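Local coordinates for protein putative alpha-L-fucosidase (Bacteroides thetaiotaomicron, PDB 4OUE) that probably hydrolyses alpha-L-fucosidic bonds of glycans, as a putative lipoprotein of glycosyl hydrolase family 29, at residues 251-256 with 291-296; 191-196 with 203-208. All blocks are in the same frame, centred on the assembly; numbering follows the deposited sequence.

How the contacts relate
Both contacts belong to the parallel sheet of the TIM-barrel-type catalytic domain. Strands 193-195 and 253-257 are the ends of its seven-strand order, and the loop of contact 2 bridges them, with probable backbone hydrogen bonds from Arg207 N to Pro251 O and from Glu253 N to Arg207 O. Contact 1 pairs strands 253-257 and 291-295 near the centre of the chain and is fully buried. Contact 2 lies farther out, its centre about 13 Å away, and two of its residues are partly exposed. Contact 1 is regular strand pairing with leucine packing. Contact 2 has instead a single bridge, a carboxylate-to-backbone bond, a bridging water and aromatic packing. Asp255 and Trp208 bring both contacts to the thiogalactoside.

Contact 1: residues 251-256 with 291-296. With IPT (1-methylethyl 1-thio-beta-D-galactopyranoside), chain D.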
loop_
_atom_site.group_PDB
_atom_site.type_symbol
_atom_site.label_atom_id
_atom_site.label_comp_id
_atom_site.label_asym_id
_atom_site.label_seq_id
_atom_site.Cartn_x
_atom_site.Cartn_y
_atom_site.Cartn_z
ATOM N N PRO A 251 2.065 -10.088 0.324
ATOM C CA PRO A 251 2.752 -8.947 -0.289
ATOM C C PRO A 251 3.007 -7.779 0.667
ATOM O O PRO A 251 2.363 -7.650 1.716
ATOM C CB PRO A 251 1.812 -8.528 -1.428
ATOM C CG PRO A 251 0.490 -9.129 -1.099
ATOM C CD PRO A 251 0.735 -10.338 -0.263
ATOM N N ALA A 252 3.957 -6.930 0.285
ATOM C CA ALA A 252 4.402 -5.834 1.131
ATOM C C ALA A 252 3.533 -4.580 1.024
ATOM O O ALA A 252 3.233 -4.090 -0.074
ATOM C CB ALA A 252 5.856 -5.494 0.823
ATOM N N GLU A 253 3.136 -4.051 2.176
ATOM C CA GLU A 253 2.464 -2.761 2.214
ATOM C C GLU A 253 3.446 -1.725 2.741
ATOM O O GLU A 253 3.962 -1.860 3.846
ATOM C CB GLU A 253 1.236 -2.832 3.113
ATOM C CG GLU A 253 0.352 -1.596 3.047
ATOM C CD GLU A 253 -0.790 -1.668 4.034
ATOM O OE1 GLU A 253 -1.903 -2.078 3.638
ATOM O OE2 GLU A 253 -0.571 -1.326 5.213
ATOM N N THR A 254 3.698 -0.690 1.949
ATOM C CA THR A 254 4.677 0.339 2.299
ATOM C C THR A 254 4.022 1.542 2.991
ATOM O O THR A 254 3.160 2.201 2.401
ATOM C CB THR A 254 5.386 0.808 1.022
ATOM O OG1 THR A 254 5.987 -0.331 0.386
ATOM C CG2 THR A 254 6.454 1.819 1.328
ATOM N N ASP A 255 4.440 1.835 4.224
ATOM C CA ASP A 255 3.852 2.936 5.006
ATOM C C ASP A 255 4.806 4.103 5.223
ATOM O O ASP A 255 5.975 3.902 5.554
ATOM C CB ASP A 255 3.330 2.449 6.363
ATOM C CG ASP A 255 4.422 1.820 7.237
ATOM O OD1 ASP A 255 5.296 1.089 6.708
ATOM O OD2 ASP A 255 4.398 2.046 8.476
ATOM N N VAL A 256 4.302 5.320 5.056
ATOM C CA VAL A 256 5.125 6.505 5.236
ATOM C C VAL A 256 4.253 7.723 5.547
ATOM O O VAL A 256 3.103 7.815 5.094
ATOM C CB VAL A 256 6.013 6.750 3.990
ATOM C CG1 VAL A 256 5.157 6.996 2.752
ATOM C CG2 VAL A 256 6.976 7.895 4.221
ATOM N N VAL A 291 2.102 -1.460 -2.215
ATOM C CA VAL A 291 0.986 -0.540 -2.096
ATOM C C VAL A 291 1.421 0.553 -1.121
ATOM O O VAL A 291 2.058 0.271 -0.088
ATOM C CB VAL A 291 -0.295 -1.261 -1.592
ATOM C CG1 VAL A 291 -1.312 -0.264 -0.995
ATOM C CG2 VAL A 291 -0.927 -2.082 -2.722
ATOM N N LEU A 292 1.104 1.798 -1.468
ATOM C CA LEU A 292 1.530 2.939 -0.674
ATOM C C LEU A 292 0.457 3.347 0.335
ATOM O O LEU A 292 -0.643 3.783 -0.038
ATOM C CB LEU A 292 1.900 4.112 -1.596
ATOM C CG LEU A 292 2.226 5.454 -0.926
ATOM C CD1 LEU A 292 3.366 5.319 0.086
ATOM C CD2 LEU A 292 2.558 6.505 -1.984
ATOM N N LEU A 293 0.775 3.193 1.615
ATOM C CA LEU A 293 -0.073 3.708 2.690
ATOM C C LEU A 293 0.504 5.041 3.157
ATOM O O LEU A 293 1.534 5.081 3.837
ATOM C CB LEU A 293 -0.142 2.701 3.837
ATOM C CG LEU A 293 -0.819 3.085 5.163
ATOM C CD1 LEU A 293 -2.209 3.689 4.956
ATOM C CD2 LEU A 293 -0.904 1.838 6.055
ATOM N N LEU A 294 -0.157 6.136 2.783
ATOM C CA LEU A 294 0.387 7.469 3.018
ATOM C C LEU A 294 -0.390 8.192 4.128
ATOM O O LEU A 294 -1.601 8.403 4.016
ATOM C CB LEU A 294 0.358 8.281 1.716
ATOM C CG LEU A 294 0.821 9.745 1.729
ATOM C CD1 LEU A 294 2.286 9.870 2.121
ATOM C CD2 LEU A 294 0.569 10.413 0.369
ATOM N N ASN A 295 0.310 8.577 5.191
ATOM C CA ASN A 295 -0.323 9.223 6.335
ATOM C C ASN A 295 -0.546 10.742 6.207
ATOM O O ASN A 295 0.381 11.498 5.872
ATOM C CB ASN A 295 0.483 8.917 7.597
ATOM C CG ASN A 295 -0.045 9.645 8.819
ATOM O OD1 ASN A 295 -1.097 9.295 9.360
ATOM N ND2 ASN A 295 0.696 10.657 9.273
ATOM N N PHE A 296 -1.783 11.170 6.462
ATOM C CA PHE A 296 -2.131 12.591 6.566
ATOM C C PHE A 296 -2.640 12.803 7.983
ATOM O O PHE A 296 -3.733 12.349 8.315
ATOM C CB PHE A 296 -3.300 12.946 5.641
ATOM C CG PHE A 296 -3.039 12.714 4.171
ATOM C CD1 PHE A 296 -2.811 13.793 3.320
ATOM C CD2 PHE A 296 -3.068 11.431 3.630
ATOM C CE1 PHE A 296 -2.599 13.597 1.970
ATOM C CE2 PHE A 296 -2.853 11.233 2.267
ATOM C CZ PHE A 296 -2.623 12.320 1.440
HETATM C C1 IPT D . 7.564 -1.169 13.462
HETATM C C2 IPT D . 6.980 -2.458 13.929
HETATM O O2 IPT D . 7.919 -3.183 14.634
HETATM C C3 IPT D . 6.488 -3.217 12.736
HETATM O O3 IPT D . 5.888 -4.394 13.158
HETATM C C4 IPT D . 5.528 -2.374 11.943
HETATM O O4 IPT D . 4.356 -2.196 12.664
HETATM C C5 IPT D . 6.152 -1.037 11.667
HETATM O O5 IPT D . 6.556 -0.430 12.853
HETATM C C6 IPT D . 5.170 -0.144 10.974
HETATM O O6 IPT D . 5.822 0.899 10.343
HETATM S S1 IPT D . 8.279 -0.316 14.852
HETATM C "C1'" IPT D . 9.389 0.940 14.273
HETATM C "C2'" IPT D . 10.811 0.510 14.418
HETATM C "C3'" IPT D . 9.185 1.154 12.818
#
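Residues 253-256 and 291-295 run as neighbouring parallel strands, 4.7 Å apart at closest approach and 21° from exactly parallel. They are the two strands of a beta-alpha-beta unit of the TIM-barrel-type domain, joined through helix 275-283. The backbone ladder alternates between the strands. Thr254 N donates to Val291 O (2.8 Å), and Leu293 N donates to Thr254 O (2.7 Å). Val256 N then reaches Leu293 O, and Asn295 N reaches Val256 O with an N-H...O angle of 170°.

Thr254, Val256, Leu292 and Leu294 share one face. There Val256 CG1 touches Leu292 CD1 at 3.6 Å and lies beside Leu294 CD1 at 4.1 Å. With CG1 held between the backbone N and the carbonyl carbon (chi1 62°), that methyl is the one that meets both leucines. Helix 275-283 covers this side through Ile281 and Leu278.

Glu253, Asp255 and Leu293 lie on the other face. The extended Glu253 chain brings OE2 to 3.3 Å from Leu293 CD2. Its carboxylate is buried but hydrogen-bonded to the indole nitrogens of Trp17 and Trp164. Asp255 turns away from Leu293 into the sugar pocket, which Glu232, Glu212 and Asp166 also line. Asp255 OD2 lies 2.6 Å from O6 of the bound thiogalactoside.

Contact 2: residues 191-196 with 203-208; sequences DCVIFG and FADVRW. With IPT (1-methylethyl 1-thio-beta-D-galactopyranoside), chain D.
Strand 193-195 and the irregular segment 203-208 have end-to-end directions 66° apart and are joined by a single bridge between Phe195 and Val206. The strand belongs to the parallel sheet of the TIM-barrel-type domain, pairing with strand 160-164, and the loop after it crosses it at an angle. Ile194 O accepts two backbone donors, Asp205 N at 2.8 Å in the carbonyl plane and Val206 N at 3.2 Å, tilted from that plane. Gly196 N donates to Val206 O.

Asp205 also uses its side chain. CG is anti to the carbonyl carbon (chi1 -69°), which brings OD2 to Ile194 N at 2.9 Å, through its anti lone pair. OD1 forms a salt bridge with Arg13. Gly196 CA packs on Ala204 CB.

Val206 spreads its two methyls. CG1 meets Val193 CG1, and CG2 lies at the edge of the Phe195 ring, 3.8 Å from CD1. The far end of that ring, CZ, touches Trp208 CB at 3.6 Å, and the two side chains point the same way. The Phe195 ring stacks with Trp164. One water joins the segments beyond the bridge, donating to Gly196 O and accepting from Trp208 N.

The Trp208 indole lies under the thiogalactoside, with sugar C5 3.5 Å above the plane and over the ring centre, consistent with the CH-pi packing common in sugar-binding sites. Phe195 packs beside Trp208, its ring edge also turned to sugar O4. The contact therefore joins strand 193-195 to an aromatic wall of the sugar pocket, and Arg207 of the same loop bonds on to strand 253-257.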
loop_
_atom_site.group_PDB
_atom_site.type_symbol
_atom_site.label_atom_id
_atom_site.label_comp_id
_atom_site.label_asym_id
_atom_site.label_seq_id
_atom_site.Cartn_x
_atom_site.Cartn_y
_atom_site.Cartn_z
ATOM N N ASP A 191 -14.054 -9.722 3.790
ATOM C CA ASP A 191 -13.262 -9.046 2.771
ATOM C C ASP A 191 -12.112 -8.222 3.357
ATOM O O ASP A 191 -11.334 -7.626 2.613
ATOM C CB ASP A 191 -14.159 -8.144 1.929
ATOM C CG ASP A 191 -15.047 -8.929 0.997
ATOM O OD1 ASP A 191 -14.669 -10.066 0.659
ATOM O OD2 ASP A 191 -16.111 -8.410 0.592
ATOM N N CYS A 192 -12.007 -8.191 4.683
ATOM C CA CYS A 192 -11.053 -7.310 5.361
ATOM C C CYS A 192 -9.614 -7.797 5.259
ATOM O O CYS A 192 -9.293 -8.902 5.687
ATOM C CB CYS A 192 -11.423 -7.157 6.843
ATOM S SG CYS A 192 -10.329 -6.054 7.794
ATOM N N VAL A 193 -8.745 -6.959 4.707
ATOM C CA VAL A 193 -7.327 -7.278 4.629
ATOM C C VAL A 193 -6.658 -7.085 5.995
ATOM O O VAL A 193 -6.874 -6.069 6.668
ATOM C CB VAL A 193 -6.644 -6.392 3.573
ATOM C CG1 VAL A 193 -5.148 -6.582 3.611
ATOM C CG2 VAL A 193 -7.178 -6.733 2.196
ATOM N N ILE A 194 -5.864 -8.061 6.426
ATOM C CA ILE A 194 -5.149 -7.910 7.689
ATOM C C ILE A 194 -3.675 -7.595 7.447
ATOM O O ILE A 194 -2.958 -8.381 6.822
ATOM C CB ILE A 194 -5.246 -9.167 8.576
ATOM C CG1 ILE A 194 -6.688 -9.404 9.030
ATOM C CG2 ILE A 194 -4.346 -9.022 9.794
ATOM C CD1 ILE A 194 -6.846 -10.677 9.855
ATOM N N PHE A 195 -3.235 -6.437 7.928
ATOM C CA PHE A 195 -1.815 -6.107 7.939
ATOM C C PHE A 195 -1.249 -6.747 9.184
ATOM O O PHE A 195 -1.456 -6.244 10.296
ATOM C CB PHE A 195 -1.613 -4.593 7.987
ATOM C CG PHE A 195 -0.169 -4.166 8.119
ATOM C CD1 PHE A 195 0.642 -4.054 6.999
ATOM C CD2 PHE A 195 0.372 -3.859 9.365
ATOM C CE1 PHE A 195 1.963 -3.649 7.117
ATOM C CE2 PHE A 195 1.695 -3.442 9.490
ATOM C CZ PHE A 195 2.491 -3.340 8.365
ATOM N N GLY A 196 -0.555 -7.872 9.004
ATOM C CA GLY A 196 -0.032 -8.633 10.126
ATOM C C GLY A 196 1.462 -8.501 10.378
ATOM O O GLY A 196 2.280 -8.557 9.455
ATOM N N PHE A 203 -1.727 -15.181 10.153
ATOM C CA PHE A 203 -3.036 -14.615 9.818
ATOM C C PHE A 203 -2.953 -13.392 8.900
ATOM O O PHE A 203 -3.981 -12.864 8.453
ATOM C CB PHE A 203 -3.799 -14.291 11.104
ATOM C CG PHE A 203 -3.775 -15.410 12.098
ATOM C CD1 PHE A 203 -4.532 -16.556 11.885
ATOM C CD2 PHE A 203 -2.974 -15.337 13.228
ATOM C CE1 PHE A 203 -4.506 -17.600 12.789
ATOM C CE2 PHE A 203 -2.940 -16.380 14.132
ATOM C CZ PHE A 203 -3.702 -17.514 13.906
ATOM N N ALA A 204 -1.726 -12.971 8.602
ATOM C CA ALA A 204 -1.467 -11.786 7.784
ATOM C C ALA A 204 -1.852 -11.962 6.318
ATOM O O ALA A 204 -1.504 -12.970 5.699
ATOM C CB ALA A 204 0.005 -11.419 7.878
ATOM N N ASP A 205 -2.548 -10.971 5.755
ATOM C CA ASP A 205 -2.781 -10.921 4.310
ATOM C C ASP A 205 -1.684 -10.125 3.613
ATOM O O ASP A 205 -1.340 -10.400 2.457
ATOM C CB ASP A 205 -4.130 -10.269 3.992
ATOM C CG ASP A 205 -5.300 -11.123 4.414
ATOM O OD1 ASP A 205 -5.368 -12.288 3.970
ATOM O OD2 ASP A 205 -6.146 -10.632 5.199
ATOM N N VAL A 206 -1.175 -9.107 4.310
ATOM C CA VAL A 206 -0.088 -8.279 3.789
ATOM C C VAL A 206 0.928 -8.060 4.911
ATOM O O VAL A 206 0.582 -8.161 6.101
ATOM C CB VAL A 206 -0.592 -6.921 3.200
ATOM C CG1 VAL A 206 -1.622 -7.158 2.082
ATOM C CG2 VAL A 206 -1.185 -6.025 4.302
ATOM N N ARG A 207 2.172 -7.772 4.527
ATOM C CA ARG A 207 3.284 -7.684 5.471
ATOM C C ARG A 207 3.887 -6.286 5.505
ATOM O O ARG A 207 3.687 -5.487 4.586
ATOM C CB ARG A 207 4.385 -8.683 5.072
ATOM C CG ARG A 207 5.178 -8.270 3.804
ATOM C CD ARG A 207 6.233 -9.312 3.411
ATOM N NE ARG A 207 7.193 -8.789 2.434
ATOM C CZ ARG A 207 7.188 -9.095 1.135
ATOM N NH1 ARG A 207 6.269 -9.920 0.644
ATOM N NH2 ARG A 207 8.099 -8.568 0.322
ATOM N N TRP A 208 4.645 -5.995 6.557
ATOM C CA TRP A 208 5.463 -4.790 6.572
ATOM C C TRP A 208 6.674 -5.011 5.676
ATOM O O TRP A 208 7.038 -6.156 5.387
ATOM C CB TRP A 208 5.926 -4.491 8.000
ATOM C CG TRP A 208 6.611 -3.157 8.129
ATOM C CD1 TRP A 208 6.275 -1.982 7.498
ATOM C CD2 TRP A 208 7.753 -2.866 8.937
ATOM N NE1 TRP A 208 7.138 -0.982 7.879
ATOM C CE2 TRP A 208 8.057 -1.502 8.758
ATOM C CE3 TRP A 208 8.547 -3.634 9.800
ATOM C CZ2 TRP A 208 9.124 -0.884 9.416
ATOM C CZ3 TRP A 208 9.608 -3.023 10.447
ATOM C CH2 TRP A 208 9.885 -1.658 10.258
HETATM C C1 IPT D . 7.564 -1.169 13.462
HETATM C C2 IPT D . 6.980 -2.458 13.929
HETATM O O2 IPT D . 7.919 -3.183 14.634
HETATM C C3 IPT D . 6.488 -3.217 12.736
HETATM O O3 IPT D . 5.888 -4.394 13.158
HETATM C C4 IPT D . 5.528 -2.374 11.943
HETATM O O4 IPT D . 4.356 -2.196 12.664
HETATM C C5 IPT D . 6.152 -1.037 11.667
HETATM O O5 IPT D . 6.556 -0.430 12.853
HETATM C C6 IPT D . 5.170 -0.144 10.974
HETATM O O6 IPT D . 5.822 0.899 10.343
HETATM S S1 IPT D . 8.279 -0.316 14.852
HETATM C "C1'" IPT D . 9.389 0.940 14.273
HETATM C "C2'" IPT D . 10.811 0.510 14.418
HETATM C "C3'" IPT D . 9.185 1.154 12.818
HETATM O O HOH W 1 4.781 -7.848 8.751
#